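Glutamyl-tRNA synthetase (Methanothermobacter thermautotrophicus, PDB 3AII) probably joins glutamate to tRNA after activating it with ATP as Glu-AMP, and is a non-discriminating archaeal enzyme of the class I synthetase family. Local coordinates at residues V280-L285 / Y305-L310; Y404-D409 / L500-I505; L539-A542 / M546-Y549. One frame throughout, in Å; residues are numbered along the deposited sequence. Where two conformers were deposited one is given.

Contact 1. Residues V280-L285 / Y305-L310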
ATOM      1  N   VAL A 280     -26.632  -0.762   4.486  1.00 14.19           N
ATOM      2  CA  VAL A 280     -27.183  -1.630   5.517  1.00 14.82           C
ATOM      3  C   VAL A 280     -26.177  -1.826   6.670  1.00 16.26           C
ATOM      4  O   VAL A 280     -26.537  -1.740   7.861  1.00 17.36           O
ATOM      5  CB  VAL A 280     -27.627  -3.000   4.927  1.00 16.14           C
ATOM      6  CG1 VAL A 280     -27.961  -3.985   6.050  1.00 18.11           C
ATOM      7  CG2 VAL A 280     -28.855  -2.820   4.017  1.00 16.30           C
ATOM      8  N   ASP A 281     -24.923  -2.082   6.321  1.00 15.02           N
ATOM      9  CA  ASP A 281     -23.909  -2.347   7.341  1.00 11.75           C
ATOM     10  C   ASP A 281     -23.511  -1.089   8.099  1.00 16.68           C
ATOM     11  O   ASP A 281     -23.329  -1.139   9.315  1.00 16.93           O
ATOM     12  CB  ASP A 281     -22.698  -3.028   6.730  1.00 12.29           C
ATOM     13  CG  ASP A 281     -22.986  -4.475   6.370  1.00 13.95           C
ATOM     14  OD1 ASP A 281     -24.052  -4.992   6.783  1.00 16.39           O
ATOM     15  OD2 ASP A 281     -22.150  -5.072   5.667  1.00 16.21           O
ATOM     16  N   ASP A 282     -23.407   0.038   7.405  1.00 15.04           N
ATOM     17  CA  ASP A 282     -23.112   1.289   8.109  1.00 16.22           C
ATOM     18  C   ASP A 282     -24.201   1.551   9.147  1.00 21.43           C
ATOM     19  O   ASP A 282     -23.915   1.959  10.274  1.00 17.12           O
ATOM     20  CB  ASP A 282     -22.997   2.472   7.138  1.00 14.67           C
ATOM     21  CG  ASP A 282     -21.647   2.546   6.447  1.00 19.58           C
ATOM     22  OD1 ASP A 282     -20.700   1.847   6.871  1.00 17.15           O
ATOM     23  OD2 ASP A 282     -21.523   3.318   5.472  1.00 19.14           O
ATOM     24  N   HIS A 283     -25.456   1.314   8.783  1.00 14.56           N
ATOM     25  CA  HIS A 283     -26.531   1.574   9.733  1.00 15.56           C
ATOM     26  C   HIS A 283     -26.508   0.587  10.877  1.00 18.69           C
ATOM     27  O   HIS A 283     -26.557   0.975  12.040  1.00 16.68           O
ATOM     28  CB  HIS A 283     -27.908   1.514   9.075  1.00 15.92           C
ATOM     29  CG  HIS A 283     -29.031   1.571  10.060  1.00 18.75           C
ATOM     30  ND1 HIS A 283     -29.411   2.739  10.684  1.00 24.51           N
ATOM     31  CD2 HIS A 283     -29.833   0.599  10.555  1.00 19.15           C
ATOM     32  CE1 HIS A 283     -30.408   2.486  11.515  1.00 21.67           C
ATOM     33  NE2 HIS A 283     -30.691   1.197  11.446  1.00 22.29           N
ATOM     34  N   LEU A 284     -26.439  -0.702  10.560  1.00 14.34           N
ATOM     35  CA  LEU A 284     -26.576  -1.700  11.624  1.00 15.70           C
ATOM     36  C   LEU A 284     -25.396  -1.719  12.584  1.00 18.10           C
ATOM     37  O   LEU A 284     -25.570  -2.046  13.771  1.00 20.98           O
ATOM     38  CB  LEU A 284     -26.823  -3.108  11.063  1.00 16.01           C
ATOM     39  CG  LEU A 284     -28.153  -3.322  10.340  1.00 17.49           C
ATOM     40  CD1 LEU A 284     -28.151  -4.704   9.667  1.00 20.33           C
ATOM     41  CD2 LEU A 284     -29.325  -3.187  11.307  1.00 20.74           C
ATOM     42  N   LEU A 285     -24.213  -1.370  12.086  1.00 16.07           N
ATOM     43  CA  LEU A 285     -23.010  -1.362  12.914  1.00 15.58           C
ATOM     44  C   LEU A 285     -22.856  -0.048  13.648  1.00 17.54           C
ATOM     45  O   LEU A 285     -21.920   0.116  14.421  1.00 19.62           O
ATOM     46  CB  LEU A 285     -21.767  -1.611  12.054  1.00 15.24           C
ATOM     47  CG  LEU A 285     -21.801  -2.992  11.397  1.00 18.02           C
ATOM     48  CD1 LEU A 285     -20.670  -3.112  10.383  1.00 18.85           C
ATOM     49  CD2 LEU A 285     -21.698  -4.089  12.448  1.00 30.04           C
ATOM     50  N   TYR A 305     -31.220   7.148  -0.696  1.00 24.18           N
ATOM     51  CA  TYR A 305     -32.561   6.615  -0.960  1.00 23.40           C
ATOM     52  C   TYR A 305     -32.904   5.411  -0.099  1.00 19.01           C
ATOM     53  O   TYR A 305     -34.047   5.226   0.308  1.00 24.62           O
ATOM     54  CB  TYR A 305     -32.720   6.246  -2.438  1.00 21.60           C
ATOM     55  CG  TYR A 305     -32.825   7.451  -3.336  1.00 21.75           C
ATOM     56  CD1 TYR A 305     -31.705   7.961  -3.982  1.00 21.18           C
ATOM     57  CD2 TYR A 305     -34.044   8.080  -3.537  1.00 24.58           C
ATOM     58  CE1 TYR A 305     -31.797   9.070  -4.795  1.00 26.35           C
ATOM     59  CE2 TYR A 305     -34.142   9.187  -4.351  1.00 17.94           C
ATOM     60  CZ  TYR A 305     -33.022   9.677  -4.973  1.00 25.22           C
ATOM     61  OH  TYR A 305     -33.124  10.780  -5.783  1.00 25.66           O
ATOM     62  N   LEU A 306     -31.896   4.589   0.169  1.00 20.24           N
ATOM     63  CA  LEU A 306     -32.071   3.416   1.017  0.51 20.69           C
ATOM     64  C   LEU A 306     -32.383   3.826   2.438  1.00 15.87           C
ATOM     65  O   LEU A 306     -33.331   3.325   3.042  1.00 20.64           O
ATOM     66  CB  LEU A 306     -30.796   2.578   1.035  0.51 20.30           C
ATOM     67  CG  LEU A 306     -30.493   1.708  -0.172  0.51 20.88           C
ATOM     68  CD1 LEU A 306     -29.141   1.049   0.038  0.51 12.92           C
ATOM     69  CD2 LEU A 306     -31.573   0.664  -0.351  0.51 24.24           C
ATOM     70  N   TYR A 307     -31.572   4.743   2.971  1.00 18.58           N
ATOM     71  CA  TYR A 307     -31.764   5.249   4.328  1.00 18.07           C
ATOM     72  C   TYR A 307     -33.162   5.851   4.428  1.00 19.53           C
ATOM     73  O   TYR A 307     -33.899   5.584   5.361  1.00 22.35           O
ATOM     74  CB  TYR A 307     -30.720   6.312   4.678  1.00 19.54           C
ATOM     75  CG  TYR A 307     -29.333   5.784   5.001  1.00 18.52           C
ATOM     76  CD1 TYR A 307     -29.034   5.311   6.275  1.00 19.92           C
ATOM     77  CD2 TYR A 307     -28.336   5.771   4.036  1.00 17.69           C
ATOM     78  CE1 TYR A 307     -27.760   4.844   6.584  1.00 19.21           C
ATOM     79  CE2 TYR A 307     -27.045   5.291   4.334  1.00 21.02           C
ATOM     80  CZ  TYR A 307     -26.781   4.830   5.610  1.00 19.66           C
ATOM     81  OH  TYR A 307     -25.522   4.367   5.920  1.00 22.38           O
ATOM     82  N   ARG A 308     -33.509   6.655   3.433  1.00 20.54           N
ATOM     83  CA  ARG A 308     -34.840   7.254   3.330  0.55 22.54           C
ATOM     84  C   ARG A 308     -35.961   6.225   3.439  1.00 25.34           C
ATOM     85  O   ARG A 308     -36.865   6.325   4.292  1.00 22.76           O
ATOM     86  CB  ARG A 308     -34.972   7.967   1.983  0.55 24.60           C
ATOM     87  CG  ARG A 308     -34.356   9.344   1.911  0.55 37.14           C
ATOM     88  CD  ARG A 308     -34.750  10.001   0.599  0.55 36.86           C
ATOM     89  NE  ARG A 308     -36.111   9.635   0.208  0.55 27.80           N
ATOM     90  CZ  ARG A 308     -36.694  10.035  -0.917  0.55 37.22           C
ATOM     91  NH1 ARG A 308     -37.932   9.653  -1.200  0.55 48.85           N
ATOM     92  NH2 ARG A 308     -36.038  10.821  -1.755  0.55 23.59           N
ATOM     93  N   HIS A 309     -35.916   5.236   2.555  1.00 21.82           N
ATOM     94  CA  HIS A 309     -36.961   4.230   2.478  1.00 20.80           C
ATOM     95  C   HIS A 309     -37.088   3.398   3.735  1.00 29.21           C
ATOM     96  O   HIS A 309     -38.189   2.995   4.096  1.00 24.92           O
ATOM     97  CB  HIS A 309     -36.735   3.299   1.284  1.00 22.63           C
ATOM     98  CG  HIS A 309     -37.086   3.912  -0.030  1.00 28.11           C
ATOM     99  ND1 HIS A 309     -38.247   4.632  -0.224  1.00 40.07           N
ATOM    100  CD2 HIS A 309     -36.452   3.889  -1.225  1.00 22.45           C
ATOM    101  CE1 HIS A 309     -38.304   5.038  -1.480  1.00 49.27           C
ATOM    102  NE2 HIS A 309     -37.230   4.597  -2.109  1.00 28.51           N
ATOM    103  N   LEU A 310     -35.964   3.144   4.396  1.00 18.83           N
ATOM    104  CA  LEU A 310     -35.965   2.315   5.600  1.00 21.24           C
ATOM    105  C   LEU A 310     -36.216   3.125   6.881  1.00 21.63           C
ATOM    106  O   LEU A 310     -36.351   2.559   7.973  1.00 27.64           O
ATOM    107  CB  LEU A 310     -34.659   1.522   5.680  1.00 21.32           C
ATOM    108  CG  LEU A 310     -34.543   0.409   4.624  1.00 24.79           C
ATOM    109  CD1 LEU A 310     -33.094  -0.085   4.482  1.00 21.35           C
ATOM    110  CD2 LEU A 310     -35.487  -0.747   4.935  1.00 29.88           C
TER
HETATM  111  O   HOH W   1     -23.475   4.666   4.206  1.00 24.54           O
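Tyr307 reaches from helix 299-310 to Asp282 and His283 on helix 274-284, a helix-to-helix contact within the Rossmann-type catalytic domain of a class I synthetase. The close part lies at the far end of the phenol. Its OH meets the CB methylene of Asp282 at 3.4 Å, while the ring passes alongside the first carbon of His283, whose CB is 4.2 Å from Tyr307 CE1 and sits obliquely to the ring. A tyrosine suits this place because its long, flat side chain can cross from one helix to the other and still carry a polar group at its tip. With CG anti to its own carbonyl carbon (chi1 -76°), the Tyr307 side chain leaves its backbone at an angle to 280-285 and closes on that helix only with its outer half, at CE1 and OH. It also packs on Ala279 and Pro315.

Away from the phenol end the contact is looser. Leu306 and Leu310 start out toward helix 274-284 without meeting the residues of 280-285 closely; Leu306 rests instead on Phe276 and Ala279. His283 is partly exposed, and its imidazole swings away to stack on Trp312, so little more than its CB serves the tyrosine.

The polar ends are buried. Asp282 forms salt bridges through OD1 to Arg134 and through OD2 to Arg100, the latter three residues ahead of the HIGH region, so the carboxylate belongs chiefly to the arginines. Its plane lies 22° from that of the tyrosine ring, nearly coplanar, yet OD2 and the phenolic OH do not bond directly. One water spans them: it lies in the plane of the ring, at its edge, gives a hydrogen bond of 2.7 Å to Asp282 OD2, and is hydrogen-bonded to Tyr307 OH, also at 2.7 Å.

Contact 2. Residues Y404-D409 / L500-I505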
ATOM      1  N   TYR A 404      27.654   1.637   5.904  1.00 13.70           N
ATOM      2  CA  TYR A 404      28.660   0.740   5.336  1.00 11.70           C
ATOM      3  C   TYR A 404      29.019   1.167   3.913  1.00 12.57           C
ATOM      4  O   TYR A 404      28.212   1.818   3.236  1.00 16.43           O
ATOM      5  CB  TYR A 404      28.128  -0.698   5.305  1.00 14.59           C
ATOM      6  CG  TYR A 404      27.744  -1.220   6.674  1.00 11.58           C
ATOM      7  CD1 TYR A 404      28.691  -1.827   7.493  1.00 14.74           C
ATOM      8  CD2 TYR A 404      26.459  -1.048   7.165  1.00 12.33           C
ATOM      9  CE1 TYR A 404      28.348  -2.288   8.760  1.00 16.77           C
ATOM     10  CE2 TYR A 404      26.110  -1.501   8.429  1.00 14.97           C
ATOM     11  CZ  TYR A 404      27.057  -2.124   9.212  1.00 16.69           C
ATOM     12  OH  TYR A 404      26.692  -2.556  10.472  1.00 15.61           O
ATOM     13  N   PHE A 405      30.203   0.758   3.454  1.00 13.82           N
ATOM     14  CA  PHE A 405      30.614   0.956   2.055  1.00 15.01           C
ATOM     15  C   PHE A 405      30.266  -0.286   1.232  1.00 13.83           C
ATOM     16  O   PHE A 405      30.817  -1.366   1.480  1.00 15.39           O
ATOM     17  CB  PHE A 405      32.130   1.185   1.953  1.00 14.11           C
ATOM     18  CG  PHE A 405      32.600   2.532   2.455  1.00 14.37           C
ATOM     19  CD1 PHE A 405      31.743   3.626   2.482  1.00 16.47           C
ATOM     20  CD2 PHE A 405      33.915   2.701   2.870  1.00 18.30           C
ATOM     21  CE1 PHE A 405      32.191   4.874   2.945  1.00 16.18           C
ATOM     22  CE2 PHE A 405      34.363   3.944   3.326  1.00 16.56           C
ATOM     23  CZ  PHE A 405      33.505   5.024   3.348  1.00 15.50           C
ATOM     24  N   PHE A 406      29.365  -0.121   0.264  1.00 15.68           N
ATOM     25  CA  PHE A 406      29.047  -1.143  -0.726  1.00 16.14           C
ATOM     26  C   PHE A 406      29.468  -0.592  -2.075  1.00 15.19           C
ATOM     27  O   PHE A 406      28.986   0.452  -2.493  1.00 17.38           O
ATOM     28  CB  PHE A 406      27.537  -1.439  -0.719  1.00 12.75           C
ATOM     29  CG  PHE A 406      27.045  -2.222  -1.929  1.00 15.25           C
ATOM     30  CD1 PHE A 406      27.347  -3.568  -2.071  1.00 20.23           C
ATOM     31  CD2 PHE A 406      26.261  -1.603  -2.896  1.00 18.95           C
ATOM     32  CE1 PHE A 406      26.893  -4.294  -3.174  1.00 20.21           C
ATOM     33  CE2 PHE A 406      25.790  -2.315  -4.001  1.00 17.12           C
ATOM     34  CZ  PHE A 406      26.105  -3.657  -4.141  1.00 16.12           C
ATOM     35  N   ALA A 407      30.387  -1.291  -2.735  1.00 15.75           N
ATOM     36  CA  ALA A 407      30.854  -0.884  -4.057  1.00 16.37           C
ATOM     37  C   ALA A 407      30.134  -1.713  -5.118  1.00 15.22           C
ATOM     38  O   ALA A 407      30.452  -2.891  -5.308  1.00 19.11           O
ATOM     39  CB  ALA A 407      32.366  -1.076  -4.161  1.00 20.54           C
ATOM     40  N   ALA A 408      29.163  -1.091  -5.785  1.00 17.41           N
ATOM     41  CA  ALA A 408      28.430  -1.717  -6.886  1.00 18.46           C
ATOM     42  C   ALA A 408      29.349  -1.883  -8.099  1.00 17.22           C
ATOM     43  O   ALA A 408      30.161  -1.007  -8.370  1.00 21.18           O
ATOM     44  CB  ALA A 408      27.258  -0.859  -7.260  1.00 23.15           C
ATOM     45  N   ASP A 409      29.189  -2.986  -8.832  1.00 20.93           N
ATOM     46  CA  ASP A 409      29.982  -3.248 -10.045  1.00 22.22           C
ATOM     47  C   ASP A 409      31.447  -2.888  -9.826  1.00 22.34           C
ATOM     48  O   ASP A 409      32.021  -2.061 -10.540  1.00 24.39           O
ATOM     49  CB  ASP A 409      29.406  -2.490 -11.240  1.00 23.56           C
ATOM     50  CG  ASP A 409      28.035  -3.008 -11.651  1.00 29.91           C
ATOM     51  OD1 ASP A 409      27.749  -4.208 -11.438  1.00 29.72           O
ATOM     52  OD2 ASP A 409      27.240  -2.211 -12.179  1.00 35.46           O
ATOM     53  N   LEU A 500      33.199  -8.666   1.210  1.00 18.98           N
ATOM     54  CA  LEU A 500      32.144  -9.669   1.182  1.00 18.99           C
ATOM     55  C   LEU A 500      31.253  -9.487  -0.032  1.00 20.40           C
ATOM     56  O   LEU A 500      30.952  -8.366  -0.431  1.00 18.20           O
ATOM     57  CB  LEU A 500      31.274  -9.524   2.429  1.00 23.08           C
ATOM     58  CG  LEU A 500      31.988  -9.684   3.768  1.00 26.75           C
ATOM     59  CD1 LEU A 500      31.015  -9.352   4.911  1.00 22.38           C
ATOM     60  CD2 LEU A 500      32.498 -11.095   3.892  1.00 27.68           C
ATOM     61  N   GLU A 501      30.790 -10.588  -0.608  1.00 20.84           N
ATOM     62  CA  GLU A 501      29.861 -10.487  -1.723  1.00 22.13           C
ATOM     63  C   GLU A 501      28.514  -9.973  -1.221  1.00 19.32           C
ATOM     64  O   GLU A 501      28.033 -10.383  -0.161  1.00 20.95           O
ATOM     65  CB  GLU A 501      29.682 -11.846  -2.405  1.00 27.46           C
ATOM     66  CG  GLU A 501      30.953 -12.398  -3.008  1.00 39.08           C
ATOM     67  CD  GLU A 501      31.480 -11.530  -4.133  1.00 62.35           C
ATOM     68  OE1 GLU A 501      32.693 -11.229  -4.137  1.00 67.41           O
ATOM     69  OE2 GLU A 501      30.678 -11.145  -5.010  1.00 59.78           O
ATOM     70  N   ALA A 502      27.916  -9.065  -1.983  1.00 17.79           N
ATOM     71  CA  ALA A 502      26.575  -8.591  -1.678  1.00 20.48           C
ATOM     72  C   ALA A 502      25.841  -8.218  -2.946  1.00 22.24           C
ATOM     73  O   ALA A 502      26.450  -7.990  -3.989  1.00 20.49           O
ATOM     74  CB  ALA A 502      26.628  -7.386  -0.738  1.00 20.17           C
ATOM     75  N   GLU A 503      24.523  -8.151  -2.858  1.00 19.28           N
ATOM     76  CA  GLU A 503      23.741  -7.622  -3.955  1.00 21.46           C
ATOM     77  C   GLU A 503      22.583  -6.831  -3.403  1.00 20.39           C
ATOM     78  O   GLU A 503      22.171  -7.020  -2.255  1.00 20.95           O
ATOM     79  CB  GLU A 503      23.249  -8.730  -4.879  1.00 23.22           C
ATOM     80  CG  GLU A 503      22.348  -9.745  -4.232  1.00 32.26           C
ATOM     81  CD  GLU A 503      22.092 -10.928  -5.145  1.00 53.23           C
ATOM     82  OE1 GLU A 503      23.072 -11.605  -5.525  1.00 63.22           O
ATOM     83  OE2 GLU A 503      20.915 -11.177  -5.486  1.00 58.21           O
ATOM     84  N   VAL A 504      22.092  -5.920  -4.223  1.00 15.03           N
ATOM     85  CA  VAL A 504      20.980  -5.069  -3.855  1.00 15.99           C
ATOM     86  C   VAL A 504      19.927  -5.185  -4.943  1.00 18.31           C
ATOM     87  O   VAL A 504      20.234  -5.031  -6.137  1.00 21.40           O
ATOM     88  CB  VAL A 504      21.426  -3.604  -3.718  1.00 16.72           C
ATOM     89  CG1 VAL A 504      20.247  -2.724  -3.308  1.00 17.79           C
ATOM     90  CG2 VAL A 504      22.563  -3.495  -2.697  1.00 17.93           C
ATOM     91  N   ILE A 505      18.701  -5.498  -4.542  1.00 18.12           N
ATOM     92  CA  ILE A 505      17.589  -5.534  -5.491  1.00 17.73           C
ATOM     93  C   ILE A 505      16.978  -4.155  -5.564  1.00 22.35           C
ATOM     94  O   ILE A 505      16.558  -3.606  -4.544  1.00 20.64           O
ATOM     95  CB  ILE A 505      16.528  -6.557  -5.093  1.00 18.86           C
ATOM     96  CG1 ILE A 505      17.185  -7.916  -4.862  1.00 21.08           C
ATOM     97  CG2 ILE A 505      15.438  -6.613  -6.162  1.00 21.46           C
ATOM     98  CD1 ILE A 505      18.008  -8.410  -6.035  1.00 25.28           C
TER
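Phe406 and Ala502 bring their backbones to 7.9 Å, CA to CA, too far for strand pairing: strand 511-516 runs between 402-408 and 500-505, and the two segments meet across the inside of the curved sheet. This sheet is consistent with one of the two beta barrels that make up the anticodon-binding region in the related glutaminyl-tRNA synthetases.

The phenylalanine bridges the distance. Its CG stands anti to the backbone N (chi1 165°), which carries the ring away from its own strand and onto the other. There it is met in two ways. Over one face comes the CG2 methyl of Val504, 3.7 Å from Phe406 CE2, in a CH-pi contact 4.1 Å from the ring centroid and 27° off the normal; the methyl therefore sits toward the CE2 and CZ side of the ring, not over its middle. The CE1 side belongs to Ala502, whose CB is 3.9 Å from Phe406 CE1 and whose carbonyl O lies at the ring edge, near its plane, 3.8 Å from the same carbon. On the ring face opposite Val504, the backbone N of Ala408 stands 4.0 Å above the plane, toward the rim.

Alanine is small enough to let the ring edge approach the backbone, and the branched valine offers a methyl without needing a long reach. Phe534 meets the phenylalanine edge-to-face, and Leu531 touches both Phe406 and Val504. A serine at Phe406 would probably open a gap between these strands and leave the Val504 methyl and Ala502 CB without their aromatic partner. No hydrogen bond joins the segments, which implies that shape complementarity and the exclusion of water from buried apolar groups hold this contact together.

Contact 3. Residues L539-A542 / M546-Y549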
ATOM      1  N   LEU A 539      18.297  -5.226   4.781  1.00 15.15           N
ATOM      2  CA  LEU A 539      18.861  -6.564   4.598  1.00 13.81           C
ATOM      3  C   LEU A 539      17.737  -7.612   4.601  1.00 15.81           C
ATOM      4  O   LEU A 539      17.008  -7.771   5.590  1.00 17.07           O
ATOM      5  CB  LEU A 539      19.882  -6.896   5.686  1.00 15.21           C
ATOM      6  CG  LEU A 539      20.526  -8.281   5.503  1.00 16.77           C
ATOM      7  CD1 LEU A 539      21.340  -8.341   4.208  1.00 22.30           C
ATOM      8  CD2 LEU A 539      21.422  -8.638   6.698  1.00 20.81           C
ATOM      9  N   ASP A 540      17.617  -8.322   3.486  1.00 15.53           N
ATOM     10  CA  ASP A 540      16.495  -9.240   3.261  1.00 19.31           C
ATOM     11  C   ASP A 540      16.903 -10.687   3.513  1.00 21.71           C
ATOM     12  O   ASP A 540      16.107 -11.502   3.991  1.00 19.92           O
ATOM     13  CB  ASP A 540      15.971  -9.073   1.833  1.00 18.00           C
ATOM     14  CG  ASP A 540      14.705  -9.874   1.580  1.00 20.98           C
ATOM     15  OD1 ASP A 540      14.792 -10.879   0.846  1.00 23.24           O
ATOM     16  OD2 ASP A 540      13.637  -9.513   2.125  1.00 20.13           O
ATOM     17  N   SER A 541      18.150 -11.007   3.199  1.00 22.36           N
ATOM     18  CA  SER A 541      18.681 -12.324   3.526  1.00 21.68           C
ATOM     19  C   SER A 541      20.173 -12.236   3.795  1.00 30.16           C
ATOM     20  O   SER A 541      20.894 -11.505   3.116  1.00 23.68           O
ATOM     21  CB  SER A 541      18.365 -13.338   2.421  1.00 28.26           C
ATOM     22  OG  SER A 541      18.829 -12.891   1.163  1.00 39.93           O
ATOM     23  N   ALA A 542      20.628 -12.971   4.807  1.00 32.21           N
ATOM     24  CA  ALA A 542      22.016 -12.863   5.265  1.00 27.82           C
ATOM     25  C   ALA A 542      22.946 -13.788   4.499  1.00 41.82           C
ATOM     26  O   ALA A 542      22.501 -14.639   3.728  1.00 45.67           O
ATOM     27  CB  ALA A 542      22.105 -13.131   6.760  1.00 44.72           C
ATOM     28  N   MET A 546      25.043 -11.610   1.121  1.00 24.91           N
ATOM     29  CA  MET A 546      23.976 -10.742   1.607  1.00 20.73           C
ATOM     30  C   MET A 546      23.126 -10.186   0.464  1.00 20.95           C
ATOM     31  O   MET A 546      23.637  -9.766  -0.573  1.00 23.37           O
ATOM     32  CB  MET A 546      24.588  -9.585   2.397  1.00 23.04           C
ATOM     33  CG  MET A 546      25.022  -9.961   3.785  1.00 27.59           C
ATOM     34  SD  MET A 546      25.975  -8.598   4.490  1.00 37.78           S
ATOM     35  CE  MET A 546      27.639  -9.162   4.208  1.00 33.30           C
ATOM     36  N   VAL A 547      21.817 -10.171   0.665  1.00 17.55           N
ATOM     37  CA  VAL A 547      20.922  -9.538  -0.293  1.00 15.27           C
ATOM     38  C   VAL A 547      20.133  -8.420   0.383  1.00 19.36           C
ATOM     39  O   VAL A 547      19.423  -8.663   1.353  1.00 18.50           O
ATOM     40  CB  VAL A 547      19.949 -10.556  -0.888  1.00 20.63           C
ATOM     41  CG1 VAL A 547      19.041  -9.880  -1.892  1.00 23.45           C
ATOM     42  CG2 VAL A 547      20.736 -11.698  -1.536  1.00 21.11           C
ATOM     43  N   PHE A 548      20.275  -7.200  -0.134  1.00 16.46           N
ATOM     44  CA  PHE A 548      19.536  -6.043   0.363  1.00 17.95           C
ATOM     45  C   PHE A 548      18.466  -5.666  -0.635  1.00 16.83           C
ATOM     46  O   PHE A 548      18.624  -5.899  -1.839  1.00 20.57           O
ATOM     47  CB  PHE A 548      20.460  -4.824   0.481  1.00 16.78           C
ATOM     48  CG  PHE A 548      21.570  -4.983   1.486  1.00 16.68           C
ATOM     49  CD1 PHE A 548      22.777  -5.547   1.116  1.00 16.34           C
ATOM     50  CD2 PHE A 548      21.408  -4.541   2.792  1.00 15.75           C
ATOM     51  CE1 PHE A 548      23.814  -5.685   2.034  1.00 18.02           C
ATOM     52  CE2 PHE A 548      22.432  -4.677   3.719  1.00 14.32           C
ATOM     53  CZ  PHE A 548      23.640  -5.250   3.340  1.00 16.13           C
ATOM     54  N   TYR A 549      17.397  -5.055  -0.133  1.00 17.08           N
ATOM     55  CA  TYR A 549      16.392  -4.400  -0.964  1.00 19.11           C
ATOM     56  C   TYR A 549      16.492  -2.878  -0.823  1.00 15.08           C
ATOM     57  O   TYR A 549      16.429  -2.337   0.279  1.00 18.21           O
ATOM     58  CB  TYR A 549      14.977  -4.914  -0.622  1.00 18.89           C
ATOM     59  CG  TYR A 549      14.634  -6.169  -1.388  1.00 17.29           C
ATOM     60  CD1 TYR A 549      13.592  -6.185  -2.314  1.00 24.10           C
ATOM     61  CD2 TYR A 549      15.381  -7.324  -1.222  1.00 19.81           C
ATOM     62  CE1 TYR A 549      13.305  -7.330  -3.041  1.00 20.12           C
ATOM     63  CE2 TYR A 549      15.102  -8.473  -1.941  1.00 21.43           C
ATOM     64  CZ  TYR A 549      14.063  -8.464  -2.855  1.00 23.83           C
ATOM     65  OH  TYR A 549      13.785  -9.607  -3.579  1.00 30.43           O
TER
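Ser541 and Val547 form the hydrogen-bonded pair of an antiparallel hairpin, with a classic beta bulge beside it. Three backbone hydrogen bonds define it. Val547 N gives a nearly straight bond to Ser541 O at 2.9 Å, and Val547 O accepts two, from Asp540 N at 2.8 Å and Ser541 N at 3.2 Å. The extra residue, Asp540, shifts the register by one, so that Leu539 faces Phe548 as a non-hydrogen-bonded pair.

Apolar packing gathers on the Leu539 and Phe548 face. Leucine CG lies anti to its backbone N (chi1 -178°), which puts CD1 over the middle of the Phe548 ring, a CH-pi contact 3.9 Å from the centroid and 13° off the normal. The same methyl touches Met546 CB at 3.9 Å; a branched leucine can serve both neighbours.

On the other side the contacts involve polar residues. Ser541 OG lies 3.3 Å from Val547 CB, and Asp540 CB approaches Tyr549 CD2 obliquely at 3.6 Å. The aspartate's charge is taken up elsewhere, by OD2 salt bridges to Arg538 and Arg360.

Strand 500-505 flanks the hairpin beyond 546-552, where Val547 packs on Glu503 and Ile505, while Met546 and Phe548 reach Ile516 of strand 511-516.

From the N terminus, contact 1 first closes a span of 19 residues, including strand 289-291 and the start of helix 299-310, and joins two helices of the catalytic domain. Contact 2 closes a far longer span, 90 residues, which holds the strands of a second six-stranded sheet. Contact 3 then closes the short connection of a beta hairpin, with three residues between its segments. The three follow in series; none nests or crosses. Contacts 2 and 3 touch across neighbouring strands 500-505 and 546-552: Ile505 N and Phe548 O, 2.7 Å apart, probably form a hydrogen bond. Contact 1 lies on the opposite side of the chain's centre from both, about 58 Å from contact 2, centre to centre.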